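Local coordinates for oxysterol-binding protein homolog 1 (Saccharomyces cerevisiae, PDB 5H28), which transfers sterols and other lipids between membranes, with the ankyrin-repeat domain described here targeting the protein to the nucleus-vacuole junction through NVJ1, at residues H46-V51 with A55-I60; P89-A94 with I124-N129; I101-L106 with Q137-T142. One frame throughout, in Å; residues are numbered along the deposited sequence.

How the contacts relate
Contact 1 is the buried one. It pairs the two antiparallel helices of the first predicted ankyrin repeat through alanine and isoleucine. Contacts 2 and 3 are only partly buried. Each joins one helix of the second predicted repeat to chain that follows it: contact 2 to the loop before helix 130-156, contact 3 to that helix itself. No direct hydrogen bond crosses any of them. Contact 2 adds sulfur, a histidine edge and a bridging water; contact 3 uses the aliphatic part of a lysine. The three contacts touch through helices 89-95 and 99-106: Val49 CG1 lies 3.5 Å from Ala93 CA, and Ala94 N lies 3.7 Å from Val102 CG2.

Contact 1 of 3, residues H46-V51 with A55-I60; sequences HYAVQV and AVIKEI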
loop_
_atom_site.group_PDB
_atom_site.type_symbol
_atom_site.label_atom_id
_atom_site.label_comp_id
_atom_site.label_asym_id
_atom_site.label_seq_id
_atom_site.Cartn_x
_atom_site.Cartn_y
_atom_site.Cartn_z
ATOM N N HIS A 46 10.389 14.697 7.316
ATOM C CA HIS A 46 9.979 15.804 6.453
ATOM C C HIS A 46 11.077 16.860 6.468
ATOM O O HIS A 46 11.516 17.340 5.423
ATOM C CB HIS A 46 8.694 16.468 6.964
ATOM C CG HIS A 46 7.439 15.726 6.629
ATOM N ND1 HIS A 46 7.077 14.549 7.248
ATOM C CD2 HIS A 46 6.443 16.016 5.759
ATOM C CE1 HIS A 46 5.911 14.148 6.774
ATOM N NE2 HIS A 46 5.504 15.021 5.868
ATOM N N TYR A 47 11.510 17.230 7.668
ATOM C CA TYR A 47 12.537 18.249 7.798
ATOM C C TYR A 47 13.870 17.810 7.211
ATOM O O TYR A 47 14.598 18.624 6.649
ATOM C CB TYR A 47 12.705 18.650 9.268
ATOM C CG TYR A 47 11.471 19.308 9.849
ATOM C CD1 TYR A 47 10.815 20.327 9.161
ATOM C CD2 TYR A 47 10.955 18.909 11.080
ATOM C CE1 TYR A 47 9.674 20.932 9.681
ATOM C CE2 TYR A 47 9.810 19.510 11.610
ATOM C CZ TYR A 47 9.178 20.518 10.903
ATOM O OH TYR A 47 8.045 21.115 11.412
ATOM N N ALA A 48 14.190 16.527 7.330
ATOM C CA ALA A 48 15.444 16.027 6.787
ATOM C C ALA A 48 15.421 16.107 5.269
ATOM O O ALA A 48 16.420 16.461 4.648
ATOM C CB ALA A 48 15.677 14.598 7.234
ATOM N N VAL A 49 14.282 15.773 4.668
ATOM C CA VAL A 49 14.159 15.838 3.216
ATOM C C VAL A 49 14.368 17.276 2.742
ATOM O O VAL A 49 14.880 17.512 1.647
ATOM C CB VAL A 49 12.769 15.336 2.752
ATOM C CG1 VAL A 49 12.528 15.701 1.291
ATOM C CG2 VAL A 49 12.683 13.835 2.935
ATOM N N GLN A 50 13.997 18.239 3.575
ATOM C CA GLN A 50 14.145 19.634 3.197
ATOM C C GLN A 50 15.543 20.219 3.349
ATOM O O GLN A 50 15.933 21.086 2.569
ATOM C CB GLN A 50 13.167 20.505 3.990
ATOM C CG GLN A 50 11.710 20.216 3.704
ATOM C CD GLN A 50 10.788 21.265 4.287
ATOM O OE1 GLN A 50 10.807 21.532 5.489
ATOM N NE2 GLN A 50 9.969 21.867 3.432
ATOM N N VAL A 51 16.310 19.744 4.328
ATOM C CA VAL A 51 17.626 20.337 4.562
ATOM C C VAL A 51 18.858 19.446 4.675
ATOM O O VAL A 51 19.981 19.930 4.510
ATOM C CB VAL A 51 17.601 21.205 5.853
ATOM C CG1 VAL A 51 16.381 22.107 5.858
ATOM C CG2 VAL A 51 17.614 20.312 7.095
ATOM N N ALA A 55 23.065 11.083 2.974
ATOM C CA ALA A 55 23.593 10.168 3.980
ATOM C C ALA A 55 22.757 10.187 5.256
ATOM O O ALA A 55 22.472 9.138 5.837
ATOM C CB ALA A 55 25.044 10.519 4.298
ATOM N N VAL A 56 22.363 11.382 5.684
ATOM C CA VAL A 56 21.561 11.536 6.893
ATOM C C VAL A 56 20.152 10.987 6.696
ATOM O O VAL A 56 19.619 10.295 7.563
ATOM C CB VAL A 56 21.496 13.016 7.319
ATOM C CG1 VAL A 56 20.502 13.200 8.459
ATOM C CG2 VAL A 56 22.882 13.474 7.753
ATOM N N ILE A 57 19.542 11.299 5.560
ATOM C CA ILE A 57 18.207 10.798 5.277
ATOM C C ILE A 57 18.212 9.270 5.286
ATOM O O ILE A 57 17.316 8.634 5.853
ATOM C CB ILE A 57 17.711 11.336 3.921
ATOM C CG1 ILE A 57 17.485 12.845 4.052
ATOM C CG2 ILE A 57 16.437 10.611 3.483
ATOM C CD1 ILE A 57 17.350 13.562 2.743
ATOM N N LYS A 58 19.231 8.675 4.675
ATOM C CA LYS A 58 19.311 7.226 4.645
ATOM C C LYS A 58 19.441 6.630 6.043
ATOM O O LYS A 58 18.784 5.639 6.361
ATOM C CB LYS A 58 20.490 6.761 3.798
ATOM C CG LYS A 58 20.604 5.264 3.780
ATOM C CD LYS A 58 21.863 4.772 3.127
ATOM C CE LYS A 58 22.042 3.293 3.403
ATOM N NZ LYS A 58 23.338 2.784 2.951
ATOM N N GLU A 59 20.298 7.219 6.871
ATOM C CA GLU A 59 20.488 6.716 8.226
ATOM C C GLU A 59 19.202 6.810 9.040
ATOM O O GLU A 59 18.883 5.908 9.808
ATOM C CB GLU A 59 21.599 7.484 8.945
ATOM C CG GLU A 59 22.994 7.310 8.354
ATOM C CD GLU A 59 23.461 5.868 8.326
ATOM O OE1 GLU A 59 23.175 5.119 9.281
ATOM O OE2 GLU A 59 24.134 5.490 7.347
ATOM N N ILE A 60 18.465 7.906 8.879
ATOM C CA ILE A 60 17.214 8.078 9.606
ATOM C C ILE A 60 16.240 6.958 9.244
ATOM O O ILE A 60 15.642 6.330 10.116
ATOM C CB ILE A 60 16.564 9.440 9.267
ATOM C CG1 ILE A 60 17.361 10.572 9.918
ATOM C CG2 ILE A 60 15.116 9.468 9.744
ATOM C CD1 ILE A 60 16.901 11.956 9.496
#
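Ile57 is the first residue of 55-60 to reach segment 46-51 of helix 44-51, and it meets Ala48. Their CA atoms, 6.1 Å apart, are the nearest pair across the two segments. Both side chains set out toward the facing helix. CG1 of Ile57 is anti to its own carbonyl carbon (chi1 -68°), which directs the longer branch at the facing backbone. Its methyl CD1 settles beside the carbonyl of Ala48, with Ile57 CD1 3.6 Å from Ala48 O. The same methyl, Ile57 CD1, lies 3.9 Å from Val49 CA. Ile57 CG1 itself passes 4.1 Å from Ala48 CB. This branch therefore lies along the main chain of 48-49; the alanine side chain is small, consistent with this close approach. Val49 contributes backbone here; its side chain turns to Ala93 and Ile101 in the next repeat.

One helical turn later comes Ile60. Its first torsion matches that of Ile57, and again the longer branch crosses the interface. Ile60 CD1 ends 3.7 Å from Ala48 CB. Ala48 CB thus meets two isoleucines, three residues apart on the facing helix. All touching residues are buried, and the bonding is purely van der Waals. Ile57 also packs on Arg98 and Ile101, and Ile60 on Leu77.

The axes of the two short segments approach to 9.5 Å and run nearly antiparallel, at 162°. Three residues connect the segments. His46 reaches forward through NE2 to Asn87 O. An antiparallel helix pair joined by a tight turn, its inner helix packed on the next pair, is the helix-turn-helix unit of an ankyrin repeat.

Contact 2 of 3, residues P89-A94 with I124-N129; sequences PLHIAA and IEMCKN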
loop_
_atom_site.group_PDB
_atom_site.type_symbol
_atom_site.label_atom_id
_atom_site.label_comp_id
_atom_site.label_asym_id
_atom_site.label_seq_id
_atom_site.Cartn_x
_atom_site.Cartn_y
_atom_site.Cartn_z
ATOM N N PRO A 89 6.726 12.695 3.189
ATOM C CA PRO A 89 8.101 13.062 2.850
ATOM C C PRO A 89 8.320 12.980 1.338
ATOM O O PRO A 89 9.076 13.768 0.773
ATOM C CB PRO A 89 8.922 12.035 3.623
ATOM C CG PRO A 89 8.101 11.869 4.878
ATOM C CD PRO A 89 6.698 11.749 4.319
ATOM N N LEU A 90 7.647 12.030 0.694
ATOM C CA LEU A 90 7.762 11.858 -0.753
ATOM C C LEU A 90 7.202 13.082 -1.482
ATOM O O LEU A 90 7.759 13.504 -2.494
ATOM C CB LEU A 90 7.027 10.592 -1.199
ATOM C CG LEU A 90 7.166 10.200 -2.673
ATOM C CD1 LEU A 90 8.615 9.856 -3.003
ATOM C CD2 LEU A 90 6.259 9.009 -2.959
ATOM N N HIS A 91 6.107 13.651 -0.976
ATOM C CA HIS A 91 5.532 14.847 -1.595
ATOM C C HIS A 91 6.545 15.985 -1.528
ATOM O O HIS A 91 6.744 16.719 -2.496
ATOM C CB HIS A 91 4.280 15.329 -0.854
ATOM C CG HIS A 91 3.034 14.561 -1.166
ATOM N ND1 HIS A 91 2.686 13.408 -0.498
ATOM C CD2 HIS A 91 2.017 14.821 -2.022
ATOM C CE1 HIS A 91 1.505 12.994 -0.924
ATOM N NE2 HIS A 91 1.077 13.835 -1.848
ATOM N N ILE A 92 7.166 16.134 -0.363
ATOM C CA ILE A 92 8.143 17.189 -0.150
ATOM C C ILE A 92 9.371 16.991 -1.033
ATOM O O ILE A 92 9.867 17.937 -1.642
ATOM C CB ILE A 92 8.571 17.247 1.344
ATOM C CG1 ILE A 92 7.341 17.443 2.241
ATOM C CG2 ILE A 92 9.586 18.361 1.559
ATOM C CD1 ILE A 92 6.531 18.699 1.974
ATOM N N ALA A 93 9.858 15.757 -1.106
ATOM C CA ALA A 93 11.030 15.461 -1.917
ATOM C C ALA A 93 10.769 15.726 -3.396
ATOM O O ALA A 93 11.626 16.261 -4.097
ATOM C CB ALA A 93 11.452 14.013 -1.709
ATOM N N ALA A 94 9.588 15.340 -3.867
ATOM C CA ALA A 94 9.222 15.539 -5.264
ATOM C C ALA A 94 9.128 17.024 -5.592
ATOM O O ALA A 94 9.662 17.485 -6.598
ATOM C CB ALA A 94 7.893 14.854 -5.557
ATOM N N ILE A 124 3.777 12.425 -7.101
ATOM C CA ILE A 124 4.234 12.605 -8.478
ATOM C C ILE A 124 3.709 13.895 -9.102
ATOM O O ILE A 124 4.378 14.501 -9.941
ATOM C CB ILE A 124 3.848 11.394 -9.368
ATOM C CG1 ILE A 124 4.436 11.577 -10.771
ATOM C CG2 ILE A 124 2.334 11.226 -9.410
ATOM C CD1 ILE A 124 4.283 10.364 -11.668
ATOM N N GLU A 125 2.526 14.324 -8.675
ATOM C CA GLU A 125 1.923 15.546 -9.197
ATOM C C GLU A 125 2.547 16.804 -8.608
ATOM O O GLU A 125 2.223 17.914 -9.031
ATOM C CB GLU A 125 0.424 15.556 -8.915
ATOM C CG GLU A 125 -0.317 14.349 -9.443
ATOM C CD GLU A 125 -1.779 14.385 -9.073
ATOM O OE1 GLU A 125 -2.557 15.099 -9.745
ATOM O OE2 GLU A 125 -2.148 13.713 -8.092
ATOM N N MET A 126 3.434 16.636 -7.629
ATOM C CA MET A 126 4.101 17.773 -7.000
ATOM C C MET A 126 5.345 18.168 -7.790
ATOM O O MET A 126 5.901 19.246 -7.589
ATOM C CB MET A 126 4.530 17.426 -5.568
ATOM C CG MET A 126 3.407 17.014 -4.629
ATOM S SD MET A 126 2.298 18.364 -4.183
ATOM C CE MET A 126 3.318 19.272 -2.996
ATOM N N CYS A 127 5.782 17.288 -8.686
ATOM C CA CYS A 127 6.980 17.539 -9.481
ATOM C C CYS A 127 6.890 18.691 -10.468
ATOM O O CYS A 127 5.945 18.785 -11.253
ATOM C CB CYS A 127 7.376 16.291 -10.275
ATOM S SG CYS A 127 7.879 14.864 -9.317
ATOM N N LYS A 128 7.890 19.564 -10.419
ATOM C CA LYS A 128 7.988 20.675 -11.348
ATOM C C LYS A 128 8.944 20.135 -12.410
ATOM O O LYS A 128 8.837 20.456 -13.593
ATOM C CB LYS A 128 8.597 21.898 -10.663
ATOM C CG LYS A 128 8.635 23.148 -11.522
ATOM C CD LYS A 128 9.259 24.308 -10.758
ATOM C CE LYS A 128 9.277 25.578 -11.593
ATOM N NZ LYS A 128 7.903 25.987 -11.999
ATOM N N ASN A 129 9.872 19.293 -11.961
ATOM C CA ASN A 129 10.860 18.658 -12.831
ATOM C C ASN A 129 10.213 17.384 -13.374
ATOM O O ASN A 129 10.095 16.386 -12.659
ATOM C CB ASN A 129 12.111 18.302 -12.018
ATOM C CG ASN A 129 13.214 17.715 -12.872
ATOM O OD1 ASN A 129 12.944 17.050 -13.867
ATOM N ND2 ASN A 129 14.463 17.943 -12.478
HETATM O O HOH W 1 10.472 18.363 -9.050
#
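Ala94 and Cys127 bring the two backbones together, with 5.2 Å between their CA atoms. Segment 89-94 is regular helix. Segment 124-129 lies in a loop whose residues 124-126 have helical backbone angles; it leads to Asn129, the N-cap of helix 130-156. One water ties the two chains: it donates to Ala94 O at 2.7 Å and accepts from Asn129 N at 3.1 Å.

Met126 makes the main side-chain contact. Its chain is bent at chi2 (-70°) and again at chi3, so it folds beside His91. Met126 CG sits at the ring edge, close to the ring plane, 3.7 Å from His91 CD2. Met126 SD is also at the edge, 5.3 Å from the centroid of the His91 ring. Ala94 CB fills the next position. Ala94 CB touches Cys127 SG at 3.8 Å and Met126 CB at 4.2 Å.

His91 ND1 hydrogen-bonds with Thr88 OG1 and NE2 with Leu121 O. This is the bonding expected of the histidine in the TPLH motif of ankyrin repeats. Two bonds at its two nitrogens should hold the ring's rotation, and the methionine meets a carbon edge. The contact is therefore soft and apolar, and its polar link runs through water.

Contact 3 of 3, residues I101-L106 with Q137-T142; sequences IVAFLL and QVKRST
Lys139 reaches Leu106 and Ala103 because its side chain stays long until the last bond. CG is anti to the carbonyl carbon (chi1 -80°), and the next two torsions are extended. Only at chi4 (-64°) does the chain bend, turning NZ aside. Leu106 also holds its CG anti to its carbonyl carbon (chi1 -73°), which carries the branch tip to the lysine.

The aliphatic part of Lys139 does the touching. Lys139 CD lies 3.8 Å from Leu106 CD1 and 3.9 Å from Leu106 CB, so it rests against the leucine at two points. The two chains lie at a slant to each other. Lys139 CE, one carbon further out, comes 3.8 Å from Ala103 CB. Leu106 and Ala103 are one turn apart on their helix, and the lysine spans that turn. The backbones stay well apart, with 7.4 Å between Leu106 CA and Lys139 CA as the nearest pair. The amino group NZ makes a long, weak ion pair with Asp107 OD1, just past 101-106.

On the lysine's own helix, Ser141 OG donates to Val138 O at 2.7 Å. Thr142 N donates to the same oxygen, Val138 O, at 3.0 Å, from the same face of the carbonyl plane. Two donors thus grip one helical carbonyl on the exposed side of the helix. Arg140 salt-bridges Asp113.

Helix 99-106 has other neighbours too. Ile101 and Val102 pack on helix 89-95, while Ile101 touches Ile57 and Phe104 touches Val61, both of helix 54-64. Val102, Ala103 and Leu106 meet Met135 or Met136, an earlier part of helix 130-156. The long helix 130-156 packs along helix 99-106 of the second predicted repeat and then continues toward the helices that follow in the chain.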
loop_
_atom_site.group_PDB
_atom_site.type_symbol
_atom_site.label_atom_id
_atom_site.label_comp_id
_atom_site.label_asym_id
_atom_site.label_seq_id
_atom_site.Cartn_x
_atom_site.Cartn_y
_atom_site.Cartn_z
ATOM N N ILE A 101 16.344 11.350 -3.400
ATOM C CA ILE A 101 15.542 11.022 -2.223
ATOM C C ILE A 101 14.253 10.349 -2.687
ATOM O O ILE A 101 13.772 9.397 -2.068
ATOM C CB ILE A 101 15.170 12.282 -1.416
ATOM C CG1 ILE A 101 16.430 12.996 -0.937
ATOM C CG2 ILE A 101 14.305 11.904 -0.225
ATOM C CD1 ILE A 101 16.113 14.211 -0.107
ATOM N N VAL A 102 13.685 10.861 -3.774
ATOM C CA VAL A 102 12.469 10.289 -4.329
ATOM C C VAL A 102 12.707 8.825 -4.700
ATOM O O VAL A 102 11.926 7.951 -4.330
ATOM C CB VAL A 102 12.014 11.066 -5.590
ATOM C CG1 VAL A 102 10.886 10.327 -6.294
ATOM C CG2 VAL A 102 11.546 12.462 -5.201
ATOM N N ALA A 103 13.788 8.556 -5.428
ATOM C CA ALA A 103 14.092 7.193 -5.837
ATOM C C ALA A 103 14.330 6.285 -4.636
ATOM O O ALA A 103 13.873 5.140 -4.614
ATOM C CB ALA A 103 15.306 7.181 -6.755
ATOM N N PHE A 104 15.040 6.799 -3.635
ATOM C CA PHE A 104 15.325 6.029 -2.430
ATOM C C PHE A 104 14.029 5.669 -1.716
ATOM O O PHE A 104 13.804 4.516 -1.360
ATOM C CB PHE A 104 16.231 6.832 -1.492
ATOM C CG PHE A 104 16.388 6.224 -0.126
ATOM C CD1 PHE A 104 17.043 5.009 0.045
ATOM C CD2 PHE A 104 15.875 6.871 0.996
ATOM C CE1 PHE A 104 17.188 4.448 1.311
ATOM C CE2 PHE A 104 16.016 6.314 2.270
ATOM C CZ PHE A 104 16.674 5.102 2.426
ATOM N N LEU A 105 13.166 6.656 -1.512
ATOM C CA LEU A 105 11.905 6.394 -0.836
ATOM C C LEU A 105 11.044 5.384 -1.600
ATOM O O LEU A 105 10.431 4.499 -0.996
ATOM C CB LEU A 105 11.135 7.702 -0.631
ATOM C CG LEU A 105 11.737 8.705 0.358
ATOM C CD1 LEU A 105 10.933 10.001 0.314
ATOM C CD2 LEU A 105 11.749 8.118 1.767
ATOM N N LEU A 106 11.008 5.501 -2.927
ATOM C CA LEU A 106 10.212 4.583 -3.739
ATOM C C LEU A 106 10.726 3.146 -3.687
ATOM O O LEU A 106 10.002 2.219 -4.042
ATOM C CB LEU A 106 10.147 5.067 -5.192
ATOM C CG LEU A 106 9.254 6.295 -5.407
ATOM C CD1 LEU A 106 9.338 6.768 -6.843
ATOM C CD2 LEU A 106 7.820 5.940 -5.048
ATOM N N GLN A 137 6.969 7.609 -12.416
ATOM C CA GLN A 137 5.979 6.886 -13.204
ATOM C C GLN A 137 6.506 5.511 -13.591
ATOM O O GLN A 137 5.789 4.514 -13.498
ATOM C CB GLN A 137 5.639 7.681 -14.469
ATOM C CG GLN A 137 4.614 7.016 -15.371
ATOM C CD GLN A 137 3.250 6.914 -14.725
ATOM O OE1 GLN A 137 2.637 7.925 -14.376
ATOM N NE2 GLN A 137 2.764 5.688 -14.560
ATOM N N VAL A 138 7.759 5.462 -14.026
ATOM C CA VAL A 138 8.368 4.203 -14.423
ATOM C C VAL A 138 8.532 3.282 -13.219
ATOM O O VAL A 138 8.250 2.088 -13.309
ATOM C CB VAL A 138 9.734 4.435 -15.105
ATOM C CG1 VAL A 138 10.395 3.103 -15.428
ATOM C CG2 VAL A 138 9.538 5.240 -16.383
ATOM N N LYS A 139 8.972 3.828 -12.088
ATOM C CA LYS A 139 9.135 3.002 -10.895
ATOM C C LYS A 139 7.787 2.451 -10.444
ATOM O O LYS A 139 7.682 1.294 -10.037
ATOM C CB LYS A 139 9.788 3.801 -9.763
ATOM C CG LYS A 139 11.299 3.912 -9.896
ATOM C CD LYS A 139 11.904 4.617 -8.698
ATOM C CE LYS A 139 13.419 4.530 -8.710
ATOM N NZ LYS A 139 13.891 3.117 -8.585
ATOM N N ARG A 140 6.746 3.270 -10.526
ATOM C CA ARG A 140 5.427 2.795 -10.139
ATOM C C ARG A 140 4.951 1.693 -11.081
ATOM O O ARG A 140 4.404 0.681 -10.631
ATOM C CB ARG A 140 4.399 3.928 -10.139
ATOM C CG ARG A 140 2.977 3.404 -9.952
ATOM C CD ARG A 140 1.955 4.504 -9.769
ATOM N NE ARG A 140 2.101 5.174 -8.484
ATOM C CZ ARG A 140 1.281 6.125 -8.049
ATOM N NH1 ARG A 140 1.482 6.689 -6.870
ATOM N NH2 ARG A 140 0.255 6.506 -8.797
ATOM N N SER A 141 5.161 1.877 -12.384
ATOM C CA SER A 141 4.715 0.878 -13.349
ATOM C C SER A 141 5.417 -0.455 -13.122
ATOM O O SER A 141 4.801 -1.517 -13.248
ATOM C CB SER A 141 4.931 1.370 -14.790
ATOM O OG SER A 141 6.301 1.557 -15.094
ATOM N N THR A 142 6.694 -0.402 -12.760
ATOM C CA THR A 142 7.448 -1.618 -12.501
ATOM C C THR A 142 6.877 -2.308 -11.267
ATOM O O THR A 142 6.663 -3.523 -11.265
ATOM C CB THR A 142 8.945 -1.311 -12.283
ATOM O OG1 THR A 142 9.503 -0.791 -13.498
ATOM C CG2 THR A 142 9.700 -2.568 -11.889
#